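Side-chain contacts in agmatinase (Burkholderia thailandensis, PDB 4DZ4), which probably hydrolyses agmatine to putrescine and urea, as a member of the arginase family with two manganese ions in each subunit: residues L56-T61 against F106-P111; C166-D171 against L210-L215; E230-I235 against R276-V281; V289-A294 against I300-A305. All blocks are in the same frame, centred on the assembly; numbering follows the deposited sequence.

Contact 1 of 4, residues L56-T61 against F106-P111; sequences LDLATT and FDAHHP. With EDO (1,2-ethanediol), chain U; EDO (1,2-ethanediol), chain X.
Two loops that follow neighbouring parallel strands of the arginase-fold sheet, 49-54 and 98-103, meet where Leu56 and Leu58 pack against Phe106 and Ala108. Phe106 presents one ring atom: CZ lies 4.0 Å from Leu56 CA and 4.1 Å from Leu56 CD1. The CA approach is oblique to the ring, and the two side chains cross at about a right angle. A chi1 of 180° swings the Leu56 branch away from its own N, and CD1 is the methyl nearest Phe106 CZ. Further along, Leu58 CD1 reaches Ala108, 4.0 Å from its CB and 3.9 Å from its O.

Each loop is shaped by a type I turn, Asp57 to Thr60 and Asp107 to His110. In the first, Thr60 OG1 donates to Asp57 O at 2.8 Å, in the carbonyl plane. In the second, both carboxylate oxygens of Asp107 are used: OD1 accepts from His109 N, an Asx turn, while OD2 accepts from His110 ND1 at 2.8 Å, both donors standing above the carboxylate plane. Ethanediol, probably from the crystallisation liquor, is hydrogen-bonded to Thr61 OG1 and, as a separate molecule, to Pro111 O.

Tyr29 of a neighbouring subunit packs on Phe106 and Ala108. Within the chain, Ile114 of helix 114-126 touches Leu56, Leu58 and Phe106, adding to the apolar cluster beyond strands 49-54 and 98-103.

Contact 2 of 4, residues C166-D171 against L210-L215; sequences CDTWAD and LGINVL. With MN (manganese (II) ion), chain P.
Apolar contacts join the two segments, and Thr168 is the residue through which they pass. Its CB lies 3.7 Å from Leu210 CD1, the two side chains sliding past each other in opposite directions, and CD1 is also 4.0 Å from Thr168 CG2. The same methyl, CG2, meets Ile212 CD1 tip to tip at 3.9 Å. Thr168 has chi1 52°, which sets CG2 anti to the carbonyl carbon and places OG1 between the backbone N and that carbon; CG2 then lies near both Leu210 CD1 and Ile212 CD1, with CB making the closer contact to the leucine.

Hydrogen bonding within 166-171 involves sulfur. Thr168 N donates to Cys166 SG over 3.6 Å, long but nearly straight (165°), and ties the chain back across Asp167. The same SG rests against one face of the Trp169 ring, 3.7 Å above its plane and offset toward the rim.

Metal coordination occupies the residue between Cys166 and Thr168. Asp167 OD2 binds manganese at 2.0 Å, whereas OD1 accepts a hydrogen bond of 3.0 Å from a water that is itself a ligand of the ion. The carboxylate therefore holds both the metal and one of its waters; His139, Asp163 and Asp246 are the other protein ligands of this ion.

In the fold, 166-171 belongs to the loop between strand 158-162 and helix 182-188. Segment 210-215 leads into strand 213-216 at the edge of this chain's parallel sheet. Helix 182-188 touches both segments, Phe183 on Thr168 and Val187 on Leu210, while Gln199 of strand 198-202 touches Ile212.

Contact 3 of 4, residues E230-I235 against R276-V281; sequences ERIESI and RGLGGV
Helix residues 230-235 face the loop 276-281 most closely at Glu233 and Val281, whose CA atoms stand 6.7 Å apart, and the loop closes there in a type I turn from Leu278 to Val281 with a bond from Val281 N to Leu278 O.

Of the side chains, Ile232 and Leu278 make the direct apolar contact. Ile232 CG2 meets Leu278 CD2 at 3.8 Å, the two side chains crossing at about a right angle. With chi1 -64°, Ile232 carries CG1 anti to the carbonyl carbon and CG2 beside it, and it is the shorter branch, CG2, that touches the leucine. Both residues are buried: Val198 and Val200 of strand 198-202 touch Ile232, and Leu229 and Leu243 touch Leu278, which places the pair between helix 225-236 and the parallel sheet.

At the outer margin, Glu233 reaches the loop through water. Its CB does not point at the loop, but the end of the chain swings nearer, leaving OE2 4.4 Å from Gly277 O. One water spans that interval, donating to Glu233 OE2 at 2.5 Å and to Gly277 O at 2.8 Å, and accepting from Gly280 N at 2.7 Å.

Two donated bonds and one accepted bond hold the water; the one to Glu233 OE2 is short. The chemistry implies a divided contact, in which buried methyls join helix and loop directly while a carboxylate at the rim is linked to backbone polar groups by a shared water.

Contact 4 of 4, residues V289-A294 against I300-A305; sequences VEVAPA and ITAIAA
Val291 points its CB at the helix 300-305 and splits its two methyls between two positions one turn apart there, Ala302 and Ala305. CG2 lies 3.6 Å from Ala305 CB, the closest approach of the contact, and CG1 lies 4.2 Å from Ala302 CB. With chi1 at 173°, CG1 stands anti to the backbone N and CG2 anti to the carbonyl carbon, and the two methyls diverge toward the two alanines. Thr301 adds its methyl, CG2, at 4.3 Å from Val291 CG2. Each alanine carries only a methyl, and the CA atoms of Val291 and Ala302 are 6.3 Å apart.

The segments belong to consecutive elements of the arginase fold, the loop leaving the central strand 282-289 and the first turns of the C-terminal helix 300-323. That loop lies near the metal centre, with the side chain of Val291 about 8 Å from that of Asp246, a ligand of both manganese ions. Glu290, the residue before Val291, sends its carboxylate elsewhere, OE2 accepting from His179 ND1 and from the backbone N of the metal ligand His139, which is consistent with a second-shell position.

The hydroxyl of Thr301 is likewise engaged outside the two segments. OG1 is hydrogen-bonded to Asp296 OD1 and to Gly257 N, while Asp296 OD2 accepts from Ala302 N. Helix 69-76 also packs on the alanines, Ala76 touching Ala302 and Val73 touching Ala305.

In the fold
All four contacts lie on loops and helices that border one parallel sheet. Contact 2 supplies a manganese ligand itself, Asp167. In contact 4 the side chain of Val291 stays about 11 Å from an ion, although Glu290 OE2 of the same segment comes to 4.9 Å of the manganese that Asp167 binds. In contact 1 the side chain of Leu56 is about 12 Å from a bound manganese ion. Contacts 1 and 4 have nearest atoms about 4 Å apart without touching, and His179 is hydrogen-bonded to both, to Thr61 and to Glu290. Contact 3 lies across the chain's centre from contact 1, their centres 34 Å apart, but touches contact 2: Asn213 ND2 is 3.5 Å from Ile235 CG2.

Contact 1 of 4, residues L56-T61 against F106-P111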
loop_
_atom_site.group_PDB
_atom_site.type_symbol
_atom_site.label_atom_id
_atom_site.label_comp_id
_atom_site.label_asym_id
_atom_site.label_seq_id
_atom_site.Cartn_x
_atom_site.Cartn_y
_atom_site.Cartn_z
ATOM N N LEU B 56 23.174 0.764 5.561
ATOM C CA LEU B 56 23.706 1.650 4.511
ATOM C C LEU B 56 22.839 1.605 3.263
ATOM O O LEU B 56 22.482 0.512 2.796
ATOM C CB LEU B 56 25.095 1.165 4.130
ATOM C CG LEU B 56 25.836 1.940 3.038
ATOM C CD1 LEU B 56 26.184 3.375 3.489
ATOM C CD2 LEU B 56 27.114 1.209 2.597
ATOM N N ASP B 57 22.524 2.753 2.669
ATOM C CA ASP B 57 22.008 2.711 1.284
ATOM C C ASP B 57 22.584 3.831 0.415
ATOM O O ASP B 57 22.089 4.112 -0.678
ATOM C CB ASP B 57 20.459 2.638 1.185
ATOM C CG ASP B 57 19.765 3.847 1.793
ATOM O OD1 ASP B 57 20.440 4.831 2.090
ATOM O OD2 ASP B 57 18.532 3.762 1.979
ATOM N N LEU B 58 23.673 4.425 0.883
ATOM C CA LEU B 58 24.327 5.512 0.128
ATOM C C LEU B 58 24.997 5.049 -1.161
ATOM O O LEU B 58 25.291 5.852 -2.040
ATOM C CB LEU B 58 25.353 6.256 1.020
ATOM C CG LEU B 58 24.775 6.797 2.329
ATOM C CD1 LEU B 58 25.867 7.433 3.181
ATOM C CD2 LEU B 58 23.664 7.822 2.057
ATOM N N ALA B 59 25.248 3.746 -1.286
ATOM C CA ALA B 59 25.986 3.226 -2.452
ATOM C C ALA B 59 25.027 2.721 -3.542
ATOM O O ALA B 59 25.461 2.252 -4.596
ATOM C CB ALA B 59 26.933 2.104 -2.029
ATOM N N THR B 60 23.719 2.881 -3.304
ATOM C CA THR B 60 22.699 2.354 -4.224
ATOM C C THR B 60 22.603 3.115 -5.538
ATOM O O THR B 60 22.876 4.331 -5.620
ATOM C CB THR B 60 21.276 2.323 -3.608
ATOM O OG1 THR B 60 20.942 3.639 -3.136
ATOM C CG2 THR B 60 21.142 1.311 -2.466
ATOM N N THR B 61 22.219 2.406 -6.592
ATOM C CA THR B 61 22.163 3.030 -7.919
ATOM C C THR B 61 20.757 3.299 -8.411
ATOM O O THR B 61 20.572 4.089 -9.355
ATOM C CB THR B 61 22.864 2.176 -8.988
ATOM O OG1 THR B 61 22.297 0.856 -8.992
ATOM C CG2 THR B 61 24.370 2.077 -8.694
ATOM N N PHE B 106 27.643 4.545 11.915
ATOM C CA PHE B 106 28.556 5.320 11.072
ATOM C C PHE B 106 27.981 6.714 10.871
ATOM O O PHE B 106 26.783 6.934 11.057
ATOM C CB PHE B 106 28.846 4.641 9.727
ATOM C CG PHE B 106 27.610 4.361 8.911
ATOM C CD1 PHE B 106 27.048 5.369 8.137
ATOM C CD2 PHE B 106 27.026 3.102 8.914
ATOM C CE1 PHE B 106 25.893 5.122 7.389
ATOM C CE2 PHE B 106 25.892 2.844 8.173
ATOM C CZ PHE B 106 25.306 3.860 7.426
ATOM N N ASP B 107 28.858 7.636 10.497
ATOM C CA ASP B 107 28.490 9.019 10.260
ATOM C C ASP B 107 28.254 9.190 8.758
ATOM O O ASP B 107 29.205 9.377 7.985
ATOM C CB ASP B 107 29.641 9.897 10.738
ATOM C CG ASP B 107 29.373 11.369 10.547
ATOM O OD1 ASP B 107 28.272 11.734 10.081
ATOM O OD2 ASP B 107 30.302 12.149 10.872
ATOM N N ALA B 108 26.981 9.070 8.353
ATOM C CA ALA B 108 26.582 9.159 6.954
ATOM C C ALA B 108 26.990 10.473 6.325
ATOM O O ALA B 108 27.178 10.552 5.107
ATOM C CB ALA B 108 25.063 8.992 6.826
ATOM N N HIS B 109 27.147 11.507 7.140
ATOM C CA HIS B 109 27.404 12.846 6.637
ATOM C C HIS B 109 28.861 13.066 6.328
ATOM O O HIS B 109 29.214 14.091 5.741
ATOM C CB HIS B 109 26.741 13.902 7.551
ATOM C CG HIS B 109 25.339 13.491 7.966
ATOM N ND1 HIS B 109 24.308 13.424 7.081
ATOM C CD2 HIS B 109 24.845 12.992 9.182
ATOM C CE1 HIS B 109 23.203 12.937 7.700
ATOM N NE2 HIS B 109 23.529 12.680 8.990
ATOM N N HIS B 110 29.696 12.073 6.695
ATOM C CA HIS B 110 31.103 11.944 6.237
ATOM C C HIS B 110 31.324 10.618 5.564
ATOM O O HIS B 110 31.900 9.685 6.124
ATOM C CB HIS B 110 32.088 12.164 7.373
ATOM C CG HIS B 110 32.069 13.573 7.881
ATOM N ND1 HIS B 110 31.323 13.945 8.937
ATOM C CD2 HIS B 110 32.668 14.736 7.384
ATOM C CE1 HIS B 110 31.467 15.276 9.147
ATOM N NE2 HIS B 110 32.290 15.760 8.189
ATOM N N PRO B 111 30.838 10.502 4.336
ATOM C CA PRO B 111 30.748 9.183 3.698
ATOM C C PRO B 111 32.077 8.440 3.483
ATOM O O PRO B 111 32.074 7.192 3.417
ATOM C CB PRO B 111 30.062 9.464 2.356
ATOM C CG PRO B 111 29.922 10.933 2.242
ATOM C CD PRO B 111 30.314 11.604 3.512
HETATM C C1 EDO U . 24.725 -1.772 -10.520
HETATM O O1 EDO U . 24.358 -0.660 -11.344
HETATM C C2 EDO U . 23.566 -2.742 -10.461
HETATM O O2 EDO U . 22.574 -2.092 -9.668
HETATM C C1 EDO X . 34.197 4.346 0.469
HETATM O O1 EDO X . 35.049 5.443 0.136
HETATM C C2 EDO X . 33.083 4.667 1.480
HETATM O O2 EDO X . 33.575 5.027 2.778
#

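Contact 2 of 4, residues C166-D171 against L210-L215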
loop_
_atom_site.group_PDB
_atom_site.type_symbol
_atom_site.label_atom_id
_atom_site.label_comp_id
_atom_site.label_asym_id
_atom_site.label_seq_id
_atom_site.Cartn_x
_atom_site.Cartn_y
_atom_site.Cartn_z
ATOM N N CYS B 166 26.202 -9.139 -10.941
ATOM C CA CYS B 166 27.568 -9.604 -10.660
ATOM C C CYS B 166 28.349 -8.660 -9.753
ATOM O O CYS B 166 29.293 -9.086 -9.053
ATOM C CB CYS B 166 28.323 -9.806 -11.968
ATOM S SG CYS B 166 28.538 -8.297 -12.938
ATOM N N ASP B 167 27.957 -7.384 -9.756
ATOM C CA ASP B 167 28.640 -6.337 -8.975
ATOM C C ASP B 167 30.147 -6.278 -9.236
ATOM O O ASP B 167 30.933 -5.871 -8.364
ATOM C CB ASP B 167 28.293 -6.476 -7.486
ATOM C CG ASP B 167 26.771 -6.377 -7.242
ATOM O OD1 ASP B 167 26.081 -5.768 -8.107
ATOM O OD2 ASP B 167 26.278 -6.893 -6.221
ATOM N N THR B 168 30.543 -6.671 -10.446
ATOM C CA THR B 168 31.936 -6.641 -10.872
ATOM C C THR B 168 32.167 -5.715 -12.085
ATOM O O THR B 168 33.180 -5.822 -12.759
ATOM C CB THR B 168 32.442 -8.077 -11.208
ATOM O OG1 THR B 168 31.528 -8.691 -12.139
ATOM C CG2 THR B 168 32.537 -8.935 -9.959
ATOM N N TRP B 169 31.237 -4.784 -12.349
ATOM C CA TRP B 169 31.429 -3.779 -13.393
ATOM C C TRP B 169 32.622 -2.920 -13.042
ATOM O O TRP B 169 32.813 -2.583 -11.867
ATOM C CB TRP B 169 30.160 -2.941 -13.566
ATOM C CG TRP B 169 29.052 -3.770 -14.180
ATOM C CD1 TRP B 169 28.929 -4.180 -15.520
ATOM C CD2 TRP B 169 27.917 -4.375 -13.494
ATOM N NE1 TRP B 169 27.803 -4.958 -15.684
ATOM C CE2 TRP B 169 27.155 -5.114 -14.518
ATOM C CE3 TRP B 169 27.452 -4.359 -12.186
ATOM C CZ2 TRP B 169 25.989 -5.825 -14.206
ATOM C CZ3 TRP B 169 26.267 -5.064 -11.876
ATOM C CH2 TRP B 169 25.553 -5.769 -12.870
ATOM N N ALA B 170 33.423 -2.577 -14.043
ATOM C CA ALA B 170 34.683 -1.868 -13.800
ATOM C C ALA B 170 34.443 -0.470 -13.218
ATOM O O ALA B 170 33.489 0.236 -13.589
ATOM C CB ALA B 170 35.516 -1.798 -15.075
ATOM N N ASP B 171 35.301 -0.081 -12.281
ATOM C CA ASP B 171 35.198 1.222 -11.648
ATOM C C ASP B 171 36.633 1.688 -11.402
ATOM O O ASP B 171 37.329 1.097 -10.595
ATOM C CB ASP B 171 34.465 1.084 -10.318
ATOM C CG ASP B 171 34.068 2.432 -9.700
ATOM O OD1 ASP B 171 34.713 3.447 -10.032
ATOM O OD2 ASP B 171 33.117 2.449 -8.877
ATOM N N LEU B 210 35.241 -11.272 -15.029
ATOM C CA LEU B 210 36.524 -11.436 -14.291
ATOM C C LEU B 210 36.888 -12.905 -13.991
ATOM O O LEU B 210 37.650 -13.201 -13.067
ATOM C CB LEU B 210 36.520 -10.608 -12.992
ATOM C CG LEU B 210 36.199 -9.103 -13.067
ATOM C CD1 LEU B 210 36.113 -8.511 -11.660
ATOM C CD2 LEU B 210 37.188 -8.348 -13.946
ATOM N N GLY B 211 36.339 -13.826 -14.773
ATOM C CA GLY B 211 36.649 -15.248 -14.610
ATOM C C GLY B 211 35.896 -15.930 -13.469
ATOM O O GLY B 211 36.186 -17.077 -13.154
ATOM N N ILE B 212 34.977 -15.223 -12.810
ATOM C CA ILE B 212 34.145 -15.821 -11.753
ATOM C C ILE B 212 33.149 -16.795 -12.418
ATOM O O ILE B 212 32.604 -16.478 -13.476
ATOM C CB ILE B 212 33.385 -14.756 -10.915
ATOM C CG1 ILE B 212 34.381 -13.752 -10.285
ATOM C CG2 ILE B 212 32.571 -15.431 -9.809
ATOM C CD1 ILE B 212 33.755 -12.574 -9.553
ATOM N N ASN B 213 32.944 -17.971 -11.821
ATOM C CA ASN B 213 31.946 -18.927 -12.337
ATOM C C ASN B 213 30.540 -18.360 -12.177
ATOM O O ASN B 213 30.191 -17.887 -11.098
ATOM C CB ASN B 213 32.051 -20.241 -11.602
ATOM C CG ASN B 213 33.428 -20.840 -11.735
ATOM O OD1 ASN B 213 33.784 -21.337 -12.797
ATOM N ND2 ASN B 213 34.221 -20.771 -10.673
ATOM N N VAL B 214 29.738 -18.403 -13.252
ATOM C CA VAL B 214 28.379 -17.814 -13.219
ATOM C C VAL B 214 27.364 -18.913 -13.520
ATOM O O VAL B 214 27.481 -19.608 -14.544
ATOM C CB VAL B 214 28.226 -16.669 -14.252
ATOM C CG1 VAL B 214 26.777 -16.179 -14.356
ATOM C CG2 VAL B 214 29.142 -15.489 -13.889
ATOM N N LEU B 215 26.397 -19.076 -12.619
ATOM C CA LEU B 215 25.269 -19.976 -12.818
ATOM C C LEU B 215 24.067 -19.027 -12.915
ATOM O O LEU B 215 23.547 -18.580 -11.893
ATOM C CB LEU B 215 25.131 -20.971 -11.661
ATOM C CG LEU B 215 26.370 -21.806 -11.297
ATOM C CD1 LEU B 215 26.110 -22.739 -10.112
ATOM C CD2 LEU B 215 26.822 -22.603 -12.537
HETATM MN MN MN P . 24.448 -7.004 -5.404
HETATM O O HOH W 1 23.396 -6.195 -6.829
#

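Contact 3 of 4, residues E230-I235 against R276-V281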
loop_
_atom_site.group_PDB
_atom_site.type_symbol
_atom_site.label_atom_id
_atom_site.label_comp_id
_atom_site.label_asym_id
_atom_site.label_seq_id
_atom_site.Cartn_x
_atom_site.Cartn_y
_atom_site.Cartn_z
ATOM N N GLU B 230 25.409 -28.700 -6.045
ATOM C CA GLU B 230 26.565 -29.563 -6.292
ATOM C C GLU B 230 27.671 -28.846 -7.069
ATOM O O GLU B 230 28.864 -29.048 -6.801
ATOM C CB GLU B 230 26.131 -30.895 -6.932
ATOM C CG GLU B 230 25.295 -31.732 -5.959
ATOM C CD GLU B 230 24.740 -33.016 -6.555
ATOM O OE1 GLU B 230 24.946 -33.255 -7.765
ATOM O OE2 GLU B 230 24.090 -33.795 -5.815
ATOM N N ARG B 231 27.273 -27.966 -7.990
ATOM C CA ARG B 231 28.244 -27.163 -8.724
ATOM C C ARG B 231 28.973 -26.170 -7.782
ATOM O O ARG B 231 30.193 -26.012 -7.887
ATOM C CB ARG B 231 27.584 -26.431 -9.918
ATOM C CG ARG B 231 28.555 -25.597 -10.763
ATOM C CD ARG B 231 29.643 -26.419 -11.459
ATOM N NE ARG B 231 29.063 -27.326 -12.446
ATOM C CZ ARG B 231 28.730 -26.974 -13.686
ATOM N NH1 ARG B 231 28.945 -25.735 -14.114
ATOM N NH2 ARG B 231 28.192 -27.872 -14.507
ATOM N N ILE B 232 28.229 -25.524 -6.875
ATOM C CA ILE B 232 28.829 -24.665 -5.832
ATOM C C ILE B 232 29.886 -25.421 -5.011
ATOM O O ILE B 232 31.016 -24.957 -4.864
ATOM C CB ILE B 232 27.760 -24.021 -4.895
ATOM C CG1 ILE B 232 26.857 -23.056 -5.690
ATOM C CG2 ILE B 232 28.424 -23.369 -3.682
ATOM C CD1 ILE B 232 25.571 -22.650 -4.988
ATOM N N GLU B 233 29.522 -26.603 -4.518
ATOM C CA GLU B 233 30.439 -27.414 -3.709
ATOM C C GLU B 233 31.703 -27.752 -4.488
ATOM O O GLU B 233 32.824 -27.690 -3.957
ATOM C CB GLU B 233 29.758 -28.711 -3.290
ATOM C CG GLU B 233 28.629 -28.528 -2.302
ATOM C CD GLU B 233 28.072 -29.868 -1.879
ATOM O OE1 GLU B 233 27.381 -30.511 -2.700
ATOM O OE2 GLU B 233 28.359 -30.305 -0.745
ATOM N N SER B 234 31.520 -28.076 -5.766
ATOM C CA SER B 234 32.619 -28.433 -6.646
ATOM C C SER B 234 33.594 -27.268 -6.843
ATOM O O SER B 234 34.814 -27.443 -6.865
ATOM C CB SER B 234 32.090 -28.884 -8.001
ATOM O OG SER B 234 33.169 -29.400 -8.755
ATOM N N ILE B 235 33.037 -26.069 -6.965
ATOM C CA ILE B 235 33.840 -24.875 -7.202
ATOM C C ILE B 235 34.636 -24.445 -5.954
ATOM O O ILE B 235 35.833 -24.145 -6.050
ATOM C CB ILE B 235 32.941 -23.721 -7.705
ATOM C CG1 ILE B 235 32.515 -24.004 -9.148
ATOM C CG2 ILE B 235 33.670 -22.378 -7.586
ATOM C CD1 ILE B 235 31.295 -23.246 -9.631
ATOM N N ARG B 276 20.265 -24.579 2.218
ATOM C CA ARG B 276 20.158 -25.653 3.187
ATOM C C ARG B 276 21.098 -26.820 2.914
ATOM O O ARG B 276 21.412 -27.585 3.837
ATOM C CB ARG B 276 18.727 -26.156 3.285
ATOM C CG ARG B 276 17.802 -25.169 3.991
ATOM C CD ARG B 276 16.366 -25.635 3.854
ATOM N NE ARG B 276 15.410 -24.594 4.281
ATOM C CZ ARG B 276 14.104 -24.673 4.027
ATOM N NH1 ARG B 276 13.622 -25.728 3.365
ATOM N NH2 ARG B 276 13.280 -23.717 4.436
ATOM N N GLY B 277 21.549 -26.960 1.672
ATOM C CA GLY B 277 22.394 -28.092 1.300
ATOM C C GLY B 277 23.895 -27.819 1.404
ATOM O O GLY B 277 24.712 -28.674 1.028
ATOM N N LEU B 278 24.257 -26.623 1.880
ATOM C CA LEU B 278 25.656 -26.167 1.842
ATOM C C LEU B 278 26.489 -26.561 3.067
ATOM O O LEU B 278 27.519 -25.953 3.332
ATOM C CB LEU B 278 25.718 -24.656 1.627
ATOM C CG LEU B 278 25.385 -24.250 0.194
ATOM C CD1 LEU B 278 25.359 -22.742 0.123
ATOM C CD2 LEU B 278 26.341 -24.827 -0.826
ATOM N N GLY B 279 26.045 -27.580 3.786
ATOM C CA GLY B 279 26.743 -28.078 4.983
ATOM C C GLY B 279 28.187 -28.520 4.826
ATOM O O GLY B 279 28.933 -28.547 5.808
ATOM N N GLY B 280 28.597 -28.868 3.614
ATOM C CA GLY B 280 29.981 -29.292 3.377
ATOM C C GLY B 280 30.929 -28.129 3.153
ATOM O O GLY B 280 32.139 -28.304 3.136
ATOM N N VAL B 281 30.394 -26.925 3.020
ATOM C CA VAL B 281 31.217 -25.749 2.702
ATOM C C VAL B 281 31.865 -25.203 3.977
ATOM O O VAL B 281 31.225 -25.163 5.018
ATOM C CB VAL B 281 30.347 -24.657 2.046
ATOM C CG1 VAL B 281 31.074 -23.307 1.975
ATOM C CG2 VAL B 281 29.891 -25.124 0.662
HETATM O O HOH W 2 27.520 -28.827 1.105
#

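Contact 4 of 4, residues V289-A294 against I300-A305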
loop_
_atom_site.group_PDB
_atom_site.type_symbol
_atom_site.label_atom_id
_atom_site.label_comp_id
_atom_site.label_asym_id
_atom_site.label_seq_id
_atom_site.Cartn_x
_atom_site.Cartn_y
_atom_site.Cartn_z
ATOM N N VAL B 289 21.659 -9.094 2.113
ATOM C CA VAL B 289 21.647 -7.651 1.823
ATOM C C VAL B 289 20.500 -7.245 0.896
ATOM O O VAL B 289 19.837 -8.101 0.287
ATOM C CB VAL B 289 22.961 -7.205 1.154
ATOM C CG1 VAL B 289 24.130 -7.452 2.138
ATOM C CG2 VAL B 289 23.206 -7.942 -0.179
ATOM N N GLU B 290 20.295 -5.922 0.848
ATOM C CA GLU B 290 19.458 -5.199 -0.136
ATOM C C GLU B 290 17.956 -5.304 0.170
ATOM O O GLU B 290 17.138 -4.941 -0.678
ATOM C CB GLU B 290 19.776 -5.614 -1.584
ATOM C CG GLU B 290 21.197 -5.234 -2.068
ATOM C CD GLU B 290 21.369 -3.755 -2.468
ATOM O OE1 GLU B 290 20.425 -2.947 -2.430
ATOM O OE2 GLU B 290 22.488 -3.382 -2.829
ATOM N N VAL B 291 17.582 -5.751 1.367
ATOM C CA VAL B 291 16.151 -5.641 1.741
ATOM C C VAL B 291 15.805 -4.140 1.933
ATOM O O VAL B 291 16.497 -3.435 2.688
ATOM C CB VAL B 291 15.843 -6.451 3.011
ATOM C CG1 VAL B 291 14.404 -6.178 3.457
ATOM C CG2 VAL B 291 16.059 -7.978 2.758
ATOM N N ALA B 292 14.764 -3.663 1.233
ATOM C CA ALA B 292 14.347 -2.256 1.294
ATOM C C ALA B 292 12.862 -2.235 1.684
ATOM O O ALA B 292 11.989 -2.422 0.827
ATOM C CB ALA B 292 14.596 -1.578 -0.063
ATOM N N PRO B 293 12.562 -2.092 2.987
ATOM C CA PRO B 293 11.180 -2.342 3.440
ATOM C C PRO B 293 10.134 -1.358 2.866
ATOM O O PRO B 293 8.932 -1.709 2.787
ATOM C CB PRO B 293 11.270 -2.219 4.967
ATOM C CG PRO B 293 12.572 -1.520 5.228
ATOM C CD PRO B 293 13.497 -1.973 4.130
ATOM N N ALA B 294 10.552 -0.166 2.477
ATOM C CA ALA B 294 9.588 0.770 1.846
ATOM C C ALA B 294 8.982 0.191 0.578
ATOM O O ALA B 294 7.911 0.611 0.184
ATOM C CB ALA B 294 10.254 2.101 1.533
ATOM N N ILE B 300 7.015 -9.789 2.804
ATOM C CA ILE B 300 7.429 -11.074 2.208
ATOM C C ILE B 300 8.932 -11.107 1.865
ATOM O O ILE B 300 9.573 -12.178 1.934
ATOM C CB ILE B 300 6.530 -11.524 1.037
ATOM C CG1 ILE B 300 6.797 -10.678 -0.241
ATOM C CG2 ILE B 300 5.046 -11.598 1.486
ATOM C CD1 ILE B 300 6.097 -11.195 -1.490
ATOM N N THR B 301 9.490 -9.955 1.492
ATOM C CA THR B 301 10.924 -9.907 1.148
ATOM C C THR B 301 11.783 -10.125 2.376
ATOM O O THR B 301 12.726 -10.943 2.374
ATOM C CB THR B 301 11.323 -8.569 0.531
ATOM O OG1 THR B 301 10.427 -8.272 -0.559
ATOM C CG2 THR B 301 12.776 -8.626 0.000
ATOM N N ALA B 302 11.435 -9.388 3.422
ATOM C CA ALA B 302 12.131 -9.513 4.698
ATOM C C ALA B 302 11.988 -10.924 5.293
ATOM O O ALA B 302 12.949 -11.421 5.907
ATOM C CB ALA B 302 11.650 -8.439 5.673
ATOM N N ILE B 303 10.808 -11.541 5.115
ATOM C CA ILE B 303 10.567 -12.896 5.595
ATOM C C ILE B 303 11.517 -13.855 4.859
ATOM O O ILE B 303 12.204 -14.667 5.504
ATOM C CB ILE B 303 9.085 -13.305 5.405
ATOM C CG1 ILE B 303 8.216 -12.577 6.454
ATOM C CG2 ILE B 303 8.960 -14.829 5.563
ATOM C CD1 ILE B 303 6.737 -12.614 6.142
ATOM N N ALA B 304 11.605 -13.720 3.538
ATOM C CA ALA B 304 12.516 -14.592 2.803
ATOM C C ALA B 304 13.976 -14.394 3.276
ATOM O O ALA B 304 14.708 -15.372 3.448
ATOM C CB ALA B 304 12.376 -14.397 1.299
ATOM N N ALA B 305 14.392 -13.141 3.463
ATOM C CA ALA B 305 15.750 -12.814 3.948
ATOM C C ALA B 305 16.005 -13.440 5.320
ATOM O O ALA B 305 17.095 -14.001 5.561
ATOM C CB ALA B 305 15.917 -11.300 4.038
#